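Local coordinates for telomerase reverse transcriptase (Takifugu rubripes, PDB 4LMO), which elongates telomeres by copying a template sequence within its RNA component onto chromosome ends, and is represented here by its RNA-binding domain, at residues R85-Y88 with S89-Q93; G187-P190 with P191-S195; R234-R237 with Q238-A242. All coordinates share one frame; numbering follows the deposited sequence.

Interaction 1: residues R85-Y88 with S89-Q93; sequences RCPY and SRLLQ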
loop_
_atom_site.group_PDB
_atom_site.type_symbol
_atom_site.label_atom_id
_atom_site.label_comp_id
_atom_site.label_asym_id
_atom_site.label_seq_id
_atom_site.Cartn_x
_atom_site.Cartn_y
_atom_site.Cartn_z
ATOM N N ARG A 85 -6.349 -5.125 12.132
ATOM C CA ARG A 85 -6.274 -6.504 12.617
ATOM C C ARG A 85 -5.280 -7.356 11.819
ATOM O O ARG A 85 -4.969 -8.483 12.212
ATOM C CB ARG A 85 -7.660 -7.159 12.597
ATOM C CG ARG A 85 -8.612 -6.660 13.674
ATOM C CD ARG A 85 -9.807 -7.590 13.848
ATOM N NE ARG A 85 -10.901 -7.294 12.920
ATOM C CZ ARG A 85 -11.102 -7.910 11.755
ATOM N NH1 ARG A 85 -10.281 -8.871 11.342
ATOM N NH2 ARG A 85 -12.131 -7.561 10.994
ATOM N N CYS A 86 -4.789 -6.814 10.706
ATOM C CA CYS A 86 -3.857 -7.524 9.828
ATOM C C CYS A 86 -2.505 -7.773 10.507
ATOM O O CYS A 86 -1.916 -6.848 11.071
ATOM C CB CYS A 86 -3.662 -6.753 8.522
ATOM S SG CYS A 86 -2.796 -7.670 7.229
ATOM N N PRO A 87 -2.017 -9.029 10.461
ATOM C CA PRO A 87 -0.767 -9.391 11.122
ATOM C C PRO A 87 0.432 -9.261 10.180
ATOM O O PRO A 87 1.040 -10.266 9.798
ATOM C CB PRO A 87 -1.003 -10.855 11.508
ATOM C CG PRO A 87 -1.976 -11.371 10.487
ATOM C CD PRO A 87 -2.636 -10.198 9.807
ATOM N N TYR A 88 0.771 -8.023 9.824
ATOM C CA TYR A 88 1.790 -7.745 8.808
ATOM C C TYR A 88 3.130 -8.447 9.031
ATOM O O TYR A 88 3.749 -8.916 8.075
ATOM C CB TYR A 88 1.999 -6.238 8.651
ATOM C CG TYR A 88 0.832 -5.537 8.002
ATOM C CD1 TYR A 88 -0.080 -4.807 8.766
ATOM C CD2 TYR A 88 0.631 -5.607 6.623
ATOM C CE1 TYR A 88 -1.154 -4.164 8.169
ATOM C CE2 TYR A 88 -0.439 -4.968 6.020
ATOM C CZ TYR A 88 -1.326 -4.248 6.794
ATOM O OH TYR A 88 -2.387 -3.615 6.191
ATOM N N SER A 89 3.564 -8.512 10.288
ATOM C CA SER A 89 4.800 -9.201 10.646
ATOM C C SER A 89 4.724 -10.691 10.332
ATOM O O SER A 89 5.651 -11.240 9.738
ATOM C CB SER A 89 5.148 -8.973 12.118
ATOM O OG SER A 89 5.474 -7.615 12.348
ATOM N N ARG A 90 3.617 -11.331 10.720
ATOM C CA ARG A 90 3.373 -12.738 10.390
ATOM C C ARG A 90 3.410 -12.986 8.881
ATOM O O ARG A 90 4.048 -13.934 8.420
ATOM C CB ARG A 90 2.030 -13.219 10.950
ATOM C CG ARG A 90 2.033 -13.599 12.421
ATOM C CD ARG A 90 1.025 -14.711 12.670
ATOM N NE ARG A 90 0.451 -14.665 14.015
ATOM C CZ ARG A 90 -0.761 -14.192 14.305
ATOM N NH1 ARG A 90 -1.549 -13.720 13.347
ATOM N NH2 ARG A 90 -1.190 -14.198 15.561
ATOM N N LEU A 91 2.731 -12.127 8.120
ATOM C CA LEU A 91 2.671 -12.261 6.663
ATOM C C LEU A 91 4.025 -12.043 5.982
ATOM O O LEU A 91 4.318 -12.684 4.976
ATOM C CB LEU A 91 1.597 -11.342 6.069
ATOM C CG LEU A 91 0.140 -11.705 6.386
ATOM C CD1 LEU A 91 -0.797 -10.588 5.956
ATOM C CD2 LEU A 91 -0.271 -13.025 5.743
ATOM N N LEU A 92 4.841 -11.148 6.531
ATOM C CA LEU A 92 6.227 -10.999 6.090
ATOM C C LEU A 92 7.052 -12.230 6.480
ATOM O O LEU A 92 7.913 -12.675 5.718
ATOM C CB LEU A 92 6.859 -9.733 6.681
ATOM C CG LEU A 92 6.501 -8.368 6.078
ATOM C CD1 LEU A 92 6.842 -7.247 7.048
ATOM C CD2 LEU A 92 7.179 -8.142 4.733
ATOM N N GLN A 93 6.774 -12.774 7.665
ATOM C CA GLN A 93 7.491 -13.938 8.184
ATOM C C GLN A 93 7.118 -15.236 7.479
ATOM O O GLN A 93 7.872 -16.208 7.525
ATOM C CB GLN A 93 7.280 -14.082 9.694
ATOM C CG GLN A 93 8.211 -13.218 10.534
ATOM C CD GLN A 93 9.680 -13.530 10.301
ATOM O OE1 GLN A 93 10.439 -12.678 9.846
ATOM N NE2 GLN A 93 10.081 -14.759 10.599
#

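Interaction 2: residues G187-P190 with P191-S195; sequences GRVP and PSELS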
loop_
_atom_site.group_PDB
_atom_site.type_symbol
_atom_site.label_atom_id
_atom_site.label_comp_id
_atom_site.label_asym_id
_atom_site.label_seq_id
_atom_site.Cartn_x
_atom_site.Cartn_y
_atom_site.Cartn_z
ATOM N N GLY A 187 -33.194 0.595 -14.690
ATOM C CA GLY A 187 -33.132 1.341 -15.944
ATOM C C GLY A 187 -31.798 1.210 -16.657
ATOM O O GLY A 187 -30.835 0.674 -16.102
ATOM N N ARG A 188 -31.751 1.699 -17.894
ATOM C CA ARG A 188 -30.535 1.675 -18.710
ATOM C C ARG A 188 -29.448 2.585 -18.137
ATOM O O ARG A 188 -29.747 3.617 -17.529
ATOM C CB ARG A 188 -30.844 2.054 -20.167
ATOM C CG ARG A 188 -31.716 3.292 -20.336
ATOM C CD ARG A 188 -31.730 3.788 -21.776
ATOM N NE ARG A 188 -30.472 4.435 -22.154
ATOM C CZ ARG A 188 -30.186 5.719 -21.942
ATOM N NH1 ARG A 188 -31.064 6.521 -21.350
ATOM N NH2 ARG A 188 -29.012 6.206 -22.325
ATOM N N VAL A 189 -28.192 2.186 -18.331
ATOM C CA VAL A 189 -27.039 2.934 -17.827
ATOM C C VAL A 189 -26.450 3.813 -18.939
ATOM O O VAL A 189 -25.819 3.300 -19.869
ATOM C CB VAL A 189 -25.964 1.991 -17.229
ATOM C CG1 VAL A 189 -24.739 2.775 -16.780
ATOM C CG2 VAL A 189 -26.537 1.198 -16.062
ATOM N N PRO A 190 -26.663 5.141 -18.847
ATOM C CA PRO A 190 -26.204 6.082 -19.870
ATOM C C PRO A 190 -24.685 6.295 -19.835
ATOM O O PRO A 190 -24.076 6.139 -18.777
ATOM C CB PRO A 190 -26.938 7.375 -19.510
ATOM C CG PRO A 190 -27.157 7.286 -18.040
ATOM C CD PRO A 190 -27.332 5.828 -17.724
ATOM N N PRO A 191 -24.079 6.648 -20.989
ATOM C CA PRO A 191 -22.631 6.845 -21.124
ATOM C C PRO A 191 -21.984 7.679 -20.013
ATOM O O PRO A 191 -20.907 7.316 -19.535
ATOM C CB PRO A 191 -22.507 7.566 -22.466
ATOM C CG PRO A 191 -23.649 7.039 -23.262
ATOM C CD PRO A 191 -24.770 6.809 -22.285
ATOM N N SER A 192 -22.635 8.771 -19.612
ATOM C CA SER A 192 -22.095 9.678 -18.593
ATOM C C SER A 192 -22.019 9.030 -17.211
ATOM O O SER A 192 -21.120 9.333 -16.424
ATOM C CB SER A 192 -22.913 10.970 -18.525
ATOM O OG SER A 192 -24.169 10.751 -17.908
ATOM N N GLU A 193 -22.973 8.147 -16.924
ATOM C CA GLU A 193 -22.974 7.378 -15.686
ATOM C C GLU A 193 -21.873 6.319 -15.695
ATOM O O GLU A 193 -21.159 6.155 -14.702
ATOM C CB GLU A 193 -24.352 6.745 -15.439
ATOM C CG GLU A 193 -24.444 5.833 -14.219
ATOM C CD GLU A 193 -24.201 6.545 -12.894
ATOM O OE1 GLU A 193 -24.138 7.796 -12.867
ATOM O OE2 GLU A 193 -24.079 5.848 -11.867
ATOM N N LEU A 194 -21.740 5.607 -16.814
ATOM C CA LEU A 194 -20.670 4.622 -16.980
ATOM C C LEU A 194 -19.295 5.281 -16.867
ATOM O O LEU A 194 -18.399 4.747 -16.216
ATOM C CB LEU A 194 -20.804 3.877 -18.314
ATOM C CG LEU A 194 -19.739 2.830 -18.676
ATOM C CD1 LEU A 194 -19.633 1.730 -17.626
ATOM C CD2 LEU A 194 -20.010 2.233 -20.049
ATOM N N SER A 195 -19.154 6.445 -17.501
ATOM C CA SER A 195 -17.933 7.249 -17.451
ATOM C C SER A 195 -17.587 7.684 -16.024
ATOM O O SER A 195 -16.418 7.689 -15.636
ATOM C CB SER A 195 -18.075 8.471 -18.365
ATOM O OG SER A 195 -17.053 9.425 -18.128
#

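Interaction 3: residues R234-R237 with Q238-A242; sequences RFYR and QEVWA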
loop_
_atom_site.group_PDB
_atom_site.type_symbol
_atom_site.label_atom_id
_atom_site.label_comp_id
_atom_site.label_asym_id
_atom_site.label_seq_id
_atom_site.Cartn_x
_atom_site.Cartn_y
_atom_site.Cartn_z
ATOM N N ARG A 234 17.606 -5.118 -5.820
ATOM C CA ARG A 234 17.419 -6.022 -4.686
ATOM C C ARG A 234 16.529 -5.394 -3.613
ATOM O O ARG A 234 16.764 -4.260 -3.195
ATOM C CB ARG A 234 18.770 -6.408 -4.074
ATOM C CG ARG A 234 19.595 -7.378 -4.907
ATOM C CD ARG A 234 20.909 -7.706 -4.216
ATOM N NE ARG A 234 21.671 -8.736 -4.921
ATOM C CZ ARG A 234 22.824 -9.250 -4.494
ATOM N NH1 ARG A 234 23.365 -8.843 -3.354
ATOM N NH2 ARG A 234 23.437 -10.182 -5.210
ATOM N N PHE A 235 15.515 -6.136 -3.175
ATOM C CA PHE A 235 14.651 -5.716 -2.073
ATOM C C PHE A 235 15.088 -6.370 -0.768
ATOM O O PHE A 235 15.032 -7.592 -0.640
ATOM C CB PHE A 235 13.197 -6.114 -2.334
ATOM C CG PHE A 235 12.554 -5.392 -3.478
ATOM C CD1 PHE A 235 12.470 -5.989 -4.729
ATOM C CD2 PHE A 235 12.007 -4.125 -3.300
ATOM C CE1 PHE A 235 11.864 -5.332 -5.789
ATOM C CE2 PHE A 235 11.401 -3.462 -4.355
ATOM C CZ PHE A 235 11.329 -4.066 -5.600
ATOM N N TYR A 236 15.512 -5.564 0.199
ATOM C CA TYR A 236 15.804 -6.073 1.534
ATOM C C TYR A 236 14.673 -5.722 2.492
ATOM O O TYR A 236 14.208 -4.583 2.507
ATOM C CB TYR A 236 17.116 -5.490 2.071
ATOM C CG TYR A 236 18.368 -6.026 1.415
ATOM C CD1 TYR A 236 19.051 -7.116 1.954
ATOM C CD2 TYR A 236 18.880 -5.432 0.261
ATOM C CE1 TYR A 236 20.204 -7.605 1.354
ATOM C CE2 TYR A 236 20.029 -5.913 -0.344
ATOM C CZ TYR A 236 20.687 -6.996 0.205
ATOM O OH TYR A 236 21.828 -7.467 -0.402
ATOM N N ARG A 237 14.232 -6.696 3.283
ATOM C CA ARG A 237 13.384 -6.411 4.441
ATOM C C ARG A 237 14.088 -5.315 5.232
ATOM O O ARG A 237 15.298 -5.410 5.477
ATOM C CB ARG A 237 13.222 -7.652 5.318
ATOM C CG ARG A 237 12.391 -8.780 4.720
ATOM C CD ARG A 237 10.915 -8.662 5.067
ATOM N NE ARG A 237 10.692 -8.509 6.505
ATOM C CZ ARG A 237 10.363 -9.492 7.338
ATOM N NH1 ARG A 237 10.201 -10.733 6.896
ATOM N NH2 ARG A 237 10.187 -9.227 8.626
ATOM N N GLN A 238 13.352 -4.275 5.617
ATOM C CA GLN A 238 13.974 -3.095 6.226
ATOM C C GLN A 238 14.792 -3.429 7.483
ATOM O O GLN A 238 15.747 -2.724 7.805
ATOM C CB GLN A 238 12.947 -1.976 6.486
ATOM C CG GLN A 238 12.625 -1.690 7.948
ATOM C CD GLN A 238 11.389 -2.409 8.438
ATOM O OE1 GLN A 238 10.486 -2.721 7.658
ATOM N NE2 GLN A 238 11.332 -2.664 9.740
ATOM N N GLU A 239 14.418 -4.512 8.166
ATOM C CA GLU A 239 15.154 -5.002 9.334
ATOM C C GLU A 239 16.558 -5.468 8.952
ATOM O O GLU A 239 17.526 -5.171 9.655
ATOM C CB GLU A 239 14.404 -6.149 10.024
ATOM C CG GLU A 239 13.048 -5.777 10.609
ATOM C CD GLU A 239 11.899 -5.990 9.639
ATOM O OE1 GLU A 239 12.127 -5.978 8.406
ATOM O OE2 GLU A 239 10.756 -6.169 10.114
ATOM N N VAL A 240 16.656 -6.194 7.838
ATOM C CA VAL A 240 17.945 -6.670 7.333
ATOM C C VAL A 240 18.766 -5.492 6.809
ATOM O O VAL A 240 19.992 -5.469 6.949
ATOM C CB VAL A 240 17.794 -7.734 6.221
ATOM C CG1 VAL A 240 19.091 -8.512 6.053
ATOM C CG2 VAL A 240 16.656 -8.692 6.531
ATOM N N TRP A 241 18.082 -4.515 6.215
ATOM C CA TRP A 241 18.742 -3.305 5.729
ATOM C C TRP A 241 19.291 -2.478 6.861
ATOM O O TRP A 241 20.409 -1.972 6.777
ATOM C CB TRP A 241 17.813 -2.474 4.853
ATOM C CG TRP A 241 18.536 -1.315 4.210
ATOM C CD1 TRP A 241 18.457 0.033 4.549
ATOM C CD2 TRP A 241 19.510 -1.377 3.113
ATOM N NE1 TRP A 241 19.277 0.787 3.748
ATOM C CE2 TRP A 241 19.941 0.004 2.870
ATOM C CE3 TRP A 241 20.045 -2.399 2.333
ATOM C CZ2 TRP A 241 20.863 0.324 1.883
ATOM C CZ3 TRP A 241 20.977 -2.063 1.342
ATOM C CH2 TRP A 241 21.372 -0.734 1.123
ATOM N N ALA A 242 18.511 -2.346 7.932
ATOM C CA ALA A 242 18.958 -1.658 9.143
ATOM C C ALA A 242 20.184 -2.334 9.772
ATOM O O ALA A 242 21.053 -1.658 10.320
ATOM C CB ALA A 242 17.823 -1.554 10.150
HETATM O O HOH W 1 9.808 -5.763 6.881
#

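Interaction 1: residues R85-Y88 with S89-Q93
Pro87 and Tyr88 meet Leu91 and Leu92 at the N-terminal start of helix 88-93, with Pro87 at the N-cap position. The loop turns into this helix through an inverse gamma turn centred on Pro87. That turn is closed by a weak bond from Tyr88 N to Cys86 O, 3.2 Å long.

Two backbone bonds then start the helix. Leu91 N donates to Pro87 O at 3.0 Å. The bond is nearly straight at the hydrogen, 163°, and the donor lies almost in line with the C=O bond. Leu92 N donates to Tyr88 O at 2.9 Å, and here the donor is tilted 25° from the carbonyl plane. Leu92 CG lies 3.4 Å from Tyr88 O, beside this bond.

Apolar contacts join the loop to the helix. Leu91 CD1 is the branch that reaches back to the loop, 4.3 Å from Pro87 CD. Arg90 lies at a slant to the proline. Arg90 NH1 comes within 3.4 Å of Pro87 CB, and the guanidinium approaches obliquely.

Contacts to neighbouring helices place the turn in the domain. The Tyr88 ring packs on Cys129 and Val133 of helix 119-133 and on Leu216 of helix 191-220. Its OH is hydrogen-bonded to His83 ND1, so the buried polar end has a partner. Leu92 reaches Phe125 and Cys220 on the same two helices.

Cys86 joins the aromatic and apolar groups. With SG anti to the backbone N (chi1 -169°), the sulfur reaches both Tyr88 and Leu91. Cys86 SG sits over the centre of the Tyr88 ring, 3.7 Å above its plane, and touches Leu91 CD1 at 3.8 Å.

Interaction 2: residues G187-P190 with P191-S195
Pro190 and Glu193 lie side by side at the N-terminal end of helix 191-220, their side chains pointing the same way. Pro190 CG and CD border the first side-chain carbon of the glutamate, with Pro190 CG 3.9 Å from Glu193 CB. Val189 crosses the glutamate obliquely instead. Val189 CG1, the branch anti to the backbone N (chi1 177°), meets Glu193 CG at 4.0 Å and lies 4.4 Å from Leu194 CB.

Pro190 is the N-cap residue. Pro190 O accepts Leu194 N at 3.1 Å in a nearly straight bond (167°), and Glu193 N in a weaker, bent one. Pro191 takes the first helical position, where the missing N-H costs no helix bond.

Glu193 bends at chi2 (63°). This carries the carboxylate away from the prolines to a salt bridge between OE2 and Arg68 NH1. Arg197 NH1 adds a long, weak ion pair to the same oxygen.

Residues 187-195 and Arg68 lie in regions that probably interact with the RNA template. The contact thus divides by chemistry: the carbon part of Glu193 packs on the loop, and its charged end ties together two regions that probably interact with the template RNA.

Interaction 3: residues R234-R237 with Q238-A242
Arg237 and Glu239 meet where the second strand of a beta-hairpin, formed by 221-224 and 234-237, turns at about a right angle into helix 238-251. Arg237 is the N-cap residue, and Arg237 O accepts Trp241 N at 3.0 Å.

The side chain starts at Arg237 CB, which touches Val240 CG2 at 3.8 Å and also Glu239 OE1. The chain then bends at chi2 (-90°) and again at chi3, folding the guanidinium back beside Glu239. Arg237 NE donates to a water at 2.9 Å, which also contacts Glu239 OE1, and makes a weak direct bond to OE1. NH1 turns to the backbone O of Cys96. Arg237 NH2 meets Glu239 OE2 at 3.4 Å in a salt bridge whose hydrogen bond is straight but weak. The carboxylate oxygen lies at the guanidinium edge, though the two planes are 70° apart. With an alanine here, Glu239 would probably lose its charged mate and the Cys96 carbonyl its donor.

Beside the arginine, Tyr236 packs on the helix. Its OH bonds to Leu113 O. Its ring meets the Trp241 six-membered ring obliquely, with Tyr236 CD2 3.9 Å from Trp241 CE3.

Overall arrangement
The three contacts follow one another along the chain; none nests or crosses. Interaction 1 closes the short loop between helix 73-85 and helix 88-93. Interaction 2 ends the long loop after helix 166-169 and opens helix 191-220. Interaction 3 ends the hairpin and opens helix 238-251. Helix 191-220 runs from interaction 2 to the neighbourhood of interactions 1 and 3: at its last residue, Cys220, it packs on Leu92 and shares a backbone bond with Gln238. Interactions 1 and 3 touch, with Leu92 O 3.2 Å from Arg237 NH1. Interaction 2 is remote, its centre about 41 Å from that of interaction 1 and 48 Å from that of interaction 3.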